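Local coordinates for protein arylamine n-acetyltransferase NAT (Mycobacterium tuberculosis, PDB 4BGF) that catalyses transfer of an acetyl group to arylamines, probably from acetyl-CoA, as in other arylamine N-acetyltransferases, at residues A[18-23]-A[116-121]; A[89-94]-A[179-184]. All coordinates share one frame; numbering follows the deposited sequence.

Interaction 1 (A[18-23]-A[116-121]); sequences TDPTLD and TFPGSG
Pro20 and Phe117 bring the two backbones together, with their CA atoms 5.9 Å apart, where an inverse gamma turn centred on Pro20 meets a type II beta turn running from Phe117 to Ser120. No direct hydrogen bond joins the segments. The Phe117 ring does most of the touching. Its CG lies between the backbone N and the carbonyl carbon (chi1 52°), which folds the ring back over its own turn. One face therefore receives Ser120 CB, 3.5 Å above the plane and over the centre. The opposite face meets the carbonyl carbon (C) of Thr21, offset toward the rim. The far end of the ring reaches the start of helix 22-35: Phe117 CZ is 3.7 Å from Leu22 CB, and Phe117 CE2 is 3.4 Å from Leu22 N. The Pro20 and Pro118 side chains cross at about a right angle, with Pro20 CG 3.9 Å from Pro118 CD. Beside them a water donates to Pro20 O at 3.1 Å and to Pro118 O at 2.7 Å. This water lies in the ring plane at the edge of Phe117. Thr21 is the helix N-cap, and its OG1 accepts from Val24 N. The contact is surface packing between the helix start and the loop joining strands 110-116 and 124-126. The segments are thus held by apolar contact and one water bridge.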
# COMPACT_ATOMS: atom_id res chain seq x y z
N THR A 18 16.29 -7.84 14.03
CA THR A 18 15.43 -8.67 13.18
C THR A 18 14.57 -9.61 13.99
O THR A 18 14.07 -10.60 13.48
CB THR A 18 16.22 -9.53 12.17
OG1 THR A 18 17.07 -10.44 12.87
CG2 THR A 18 17.03 -8.65 11.24
N ASP A 19 14.41 -9.30 15.27
CA ASP A 19 13.64 -10.13 16.18
C ASP A 19 12.16 -9.77 16.01
O ASP A 19 11.83 -8.62 15.75
CB ASP A 19 14.12 -9.90 17.60
CG ASP A 19 15.66 -10.01 17.74
OD1 ASP A 19 16.23 -11.08 17.40
OD2 ASP A 19 16.29 -9.02 18.18
N PRO A 20 11.25 -10.75 16.15
CA PRO A 20 9.83 -10.43 16.03
C PRO A 20 9.30 -9.68 17.25
O PRO A 20 8.63 -10.26 18.11
CB PRO A 20 9.19 -11.80 15.91
CG PRO A 20 10.04 -12.65 16.71
CD PRO A 20 11.45 -12.17 16.49
N THR A 21 9.62 -8.39 17.29
CA THR A 21 9.21 -7.49 18.37
C THR A 21 8.28 -6.46 17.73
O THR A 21 8.22 -6.36 16.51
CB THR A 21 10.44 -6.74 19.00
OG1 THR A 21 10.72 -5.56 18.24
CG2 THR A 21 11.69 -7.58 19.00
N LEU A 22 7.58 -5.67 18.55
CA LEU A 22 6.79 -4.54 18.09
C LEU A 22 7.60 -3.45 17.36
O LEU A 22 7.17 -2.94 16.32
CB LEU A 22 6.08 -3.90 19.28
CG LEU A 22 5.20 -2.67 19.04
CD1 LEU A 22 4.21 -2.87 17.88
CD2 LEU A 22 4.44 -2.42 20.29
N ASP A 23 8.76 -3.09 17.90
CA ASP A 23 9.56 -1.99 17.37
C ASP A 23 10.23 -2.31 16.05
O ASP A 23 10.41 -1.45 15.20
CB ASP A 23 10.61 -1.62 18.37
CG ASP A 23 10.05 -1.53 19.71
OD1 ASP A 23 9.98 -2.58 20.39
OD2 ASP A 23 9.60 -0.42 20.05
N THR A 116 0.59 -11.13 14.80
CA THR A 116 0.98 -11.33 16.19
C THR A 116 2.45 -11.72 16.25
O THR A 116 3.07 -12.01 15.23
CB THR A 116 0.13 -12.39 16.93
OG1 THR A 116 0.21 -13.65 16.25
CG2 THR A 116 -1.30 -11.94 17.01
N PHE A 117 3.01 -11.67 17.46
CA PHE A 117 4.42 -11.94 17.71
C PHE A 117 4.50 -12.27 19.20
O PHE A 117 3.50 -12.14 19.91
CB PHE A 117 5.35 -10.75 17.31
CG PHE A 117 4.95 -9.45 17.88
CD1 PHE A 117 4.00 -8.68 17.26
CD2 PHE A 117 5.50 -8.99 19.04
CE1 PHE A 117 3.60 -7.48 17.78
CE2 PHE A 117 5.11 -7.79 19.58
CZ PHE A 117 4.15 -7.04 18.95
N PRO A 118 5.68 -12.72 19.67
CA PRO A 118 5.84 -13.15 21.06
C PRO A 118 5.52 -12.08 22.08
O PRO A 118 6.03 -10.97 22.01
CB PRO A 118 7.31 -13.53 21.13
CG PRO A 118 7.59 -14.00 19.80
CD PRO A 118 6.86 -13.09 18.88
N GLY A 119 4.66 -12.41 23.02
CA GLY A 119 4.28 -11.47 24.03
C GLY A 119 3.47 -10.32 23.50
O GLY A 119 3.28 -9.34 24.20
N SER A 120 2.98 -10.41 22.27
CA SER A 120 2.24 -9.32 21.69
C SER A 120 1.04 -9.12 22.56
O SER A 120 0.61 -10.04 23.26
CB SER A 120 1.82 -9.61 20.24
OG SER A 120 0.88 -10.67 20.11
N GLY A 121 0.50 -7.92 22.56
CA GLY A 121 -0.62 -7.64 23.42
C GLY A 121 -1.91 -8.13 22.83
O GLY A 121 -2.99 -7.88 23.38
O HOH W 1 7.97 -9.43 21.00

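Interaction 2 (A[89-94]-A[179-184]); sequences RRFAAR and FTTQTR
Phe91 and Thr181 lie side by side and point the same way. Thr181 CA sits over one face of the Phe91 ring in a CH-pi contact, 3.9 Å from the centroid and 24° off the normal. Thr181 CG2 runs on along the ring to Phe91 CZ, at 3.8 Å. The other face of Phe91 has Arg89 O above its centre, while Gln182 O comes to the ring edge. Arg184 approaches the strand from the far end of the 179-184 segment. Its backbone N gives a nearly straight hydrogen bond to Arg90 O (2.8 Å, 165°). Its CG lies near Ala92 N and CB, and the bend at chi2 (-64°) turns the rest of the chain along Ala92, with Arg184 NE 3.7 Å from Ala92 CB. One water bridges the two segments. It accepts from Ala92 N and Arg184 NE and donates to Thr180 O and Gln182 O, which would limit the movement of NE. At one end Ala93 CB meets Phe179 CB at 3.8 Å; at the opposite end Thr183 OG1 lies 3.6 Å from Arg89 CD. Strand 87-95 is flanked in its antiparallel sheet by strands 110-116 and 173-179. The 179-184 segment leaves the latter strand and leads to helix 186-198. Leu189 of that helix touches both Arg90 and Arg184, and on the strand 110-116 side Phe91 and Ala93 pack on Leu112.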
# COMPACT_ATOMS: atom_id res chain seq x y z
N ARG A 89 -1.81 -13.35 9.36
CA ARG A 89 -3.10 -13.71 8.79
C ARG A 89 -3.50 -12.64 7.78
O ARG A 89 -3.57 -11.48 8.12
CB ARG A 89 -4.13 -13.79 9.91
CG ARG A 89 -3.88 -14.90 10.93
CD ARG A 89 -5.06 -15.17 11.81
NE ARG A 89 -5.29 -14.13 12.82
CZ ARG A 89 -4.71 -14.10 14.01
NH1 ARG A 89 -3.84 -15.03 14.38
NH2 ARG A 89 -5.01 -13.12 14.86
N ARG A 90 -3.77 -13.02 6.54
CA ARG A 90 -4.14 -12.02 5.55
C ARG A 90 -5.66 -11.78 5.49
O ARG A 90 -6.44 -12.74 5.40
CB ARG A 90 -3.62 -12.47 4.20
CG ARG A 90 -2.14 -12.51 4.15
CD ARG A 90 -1.66 -13.33 3.00
NE ARG A 90 -0.21 -13.41 2.93
CZ ARG A 90 0.60 -12.44 2.52
NH1 ARG A 90 0.12 -11.26 2.16
NH2 ARG A 90 1.88 -12.64 2.47
N PHE A 91 -6.06 -10.50 5.48
CA PHE A 91 -7.47 -10.07 5.49
C PHE A 91 -7.87 -9.41 4.18
O PHE A 91 -7.02 -8.85 3.49
CB PHE A 91 -7.72 -9.05 6.61
CG PHE A 91 -7.43 -9.56 8.00
CD1 PHE A 91 -7.68 -10.90 8.34
CD2 PHE A 91 -6.90 -8.73 8.96
CE1 PHE A 91 -7.42 -11.38 9.61
CE2 PHE A 91 -6.62 -9.19 10.24
CZ PHE A 91 -6.87 -10.52 10.55
N ALA A 92 -9.16 -9.49 3.85
CA ALA A 92 -9.73 -8.80 2.69
C ALA A 92 -10.49 -7.55 3.13
O ALA A 92 -11.00 -7.53 4.24
CB ALA A 92 -10.64 -9.71 1.94
N ALA A 93 -10.57 -6.54 2.29
CA ALA A 93 -11.28 -5.31 2.65
C ALA A 93 -11.95 -4.59 1.46
O ALA A 93 -11.49 -4.69 0.33
CB ALA A 93 -10.32 -4.39 3.35
N ARG A 94 -13.00 -3.83 1.74
CA ARG A 94 -13.66 -3.03 0.72
C ARG A 94 -13.38 -1.58 1.02
O ARG A 94 -13.63 -1.11 2.12
CB ARG A 94 -15.18 -3.24 0.69
CG ARG A 94 -15.65 -4.67 0.70
CD ARG A 94 -17.14 -4.68 0.75
NE ARG A 94 -17.66 -6.01 0.98
CZ ARG A 94 -17.83 -6.95 0.05
NH1 ARG A 94 -17.53 -6.74 -1.23
NH2 ARG A 94 -18.30 -8.12 0.42
N PHE A 179 -13.52 -4.15 6.83
CA PHE A 179 -12.99 -5.51 6.75
C PHE A 179 -13.51 -6.42 7.84
O PHE A 179 -14.05 -5.96 8.85
CB PHE A 179 -11.46 -5.49 6.78
CG PHE A 179 -10.88 -5.02 8.09
CD1 PHE A 179 -10.88 -3.68 8.42
CD2 PHE A 179 -10.34 -5.93 8.99
CE1 PHE A 179 -10.36 -3.24 9.61
CE2 PHE A 179 -9.80 -5.49 10.20
CZ PHE A 179 -9.81 -4.14 10.49
N THR A 180 -13.36 -7.73 7.63
CA THR A 180 -13.54 -8.71 8.69
C THR A 180 -12.21 -9.37 8.94
O THR A 180 -11.32 -9.30 8.12
CB THR A 180 -14.57 -9.80 8.36
OG1 THR A 180 -14.05 -10.67 7.34
CG2 THR A 180 -15.88 -9.19 7.88
N THR A 181 -12.09 -10.04 10.08
CA THR A 181 -10.84 -10.73 10.43
C THR A 181 -10.88 -12.19 10.04
O THR A 181 -10.30 -13.05 10.72
CB THR A 181 -10.55 -10.65 11.92
OG1 THR A 181 -11.73 -10.99 12.65
CG2 THR A 181 -10.06 -9.27 12.26
N GLN A 182 -11.55 -12.47 8.94
CA GLN A 182 -11.55 -13.79 8.37
C GLN A 182 -10.30 -13.97 7.54
O GLN A 182 -10.02 -13.17 6.66
CB GLN A 182 -12.78 -13.94 7.52
CG GLN A 182 -12.95 -15.26 6.88
CD GLN A 182 -14.26 -15.34 6.14
OE1 GLN A 182 -15.13 -14.47 6.28
NE2 GLN A 182 -14.42 -16.38 5.34
N THR A 183 -9.54 -15.00 7.86
CA THR A 183 -8.29 -15.29 7.17
C THR A 183 -8.58 -15.66 5.71
O THR A 183 -9.40 -16.53 5.47
CB THR A 183 -7.64 -16.47 7.89
OG1 THR A 183 -7.47 -16.15 9.28
CG2 THR A 183 -6.31 -16.79 7.28
N ARG A 184 -7.96 -14.98 4.75
CA ARG A 184 -8.24 -15.25 3.34
C ARG A 184 -7.09 -16.01 2.74
O ARG A 184 -5.95 -15.60 2.89
CB ARG A 184 -8.46 -13.98 2.56
CG ARG A 184 -9.50 -13.08 3.16
CD ARG A 184 -10.90 -13.68 3.20
NE ARG A 184 -11.83 -12.68 3.70
CZ ARG A 184 -13.16 -12.82 3.72
NH1 ARG A 184 -13.72 -13.94 3.27
NH2 ARG A 184 -13.92 -11.82 4.19
O HOH W 2 -11.00 -10.81 5.81

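Overall arrangement
Interactions 1 and 2 have centres 21 Å apart, and their nearest atoms are about 4 Å apart without touching. Their segments alternate along the chain. Strands 87-95 and 110-116, neighbours in one antiparallel sheet, connect them: Arg87 pairs through its backbone with Thr116, and Arg89 with Gly114. Interaction 1 is at the surface, its centre about 22 Å from the chain centre. Interaction 2 is partly buried, its centre at about 15 Å. It is also the one beside the probable active site. Ala93 packs on His110, which forms with Cys70 and Asp127 an arrangement consistent with the Cys-His-Asp triad of this family.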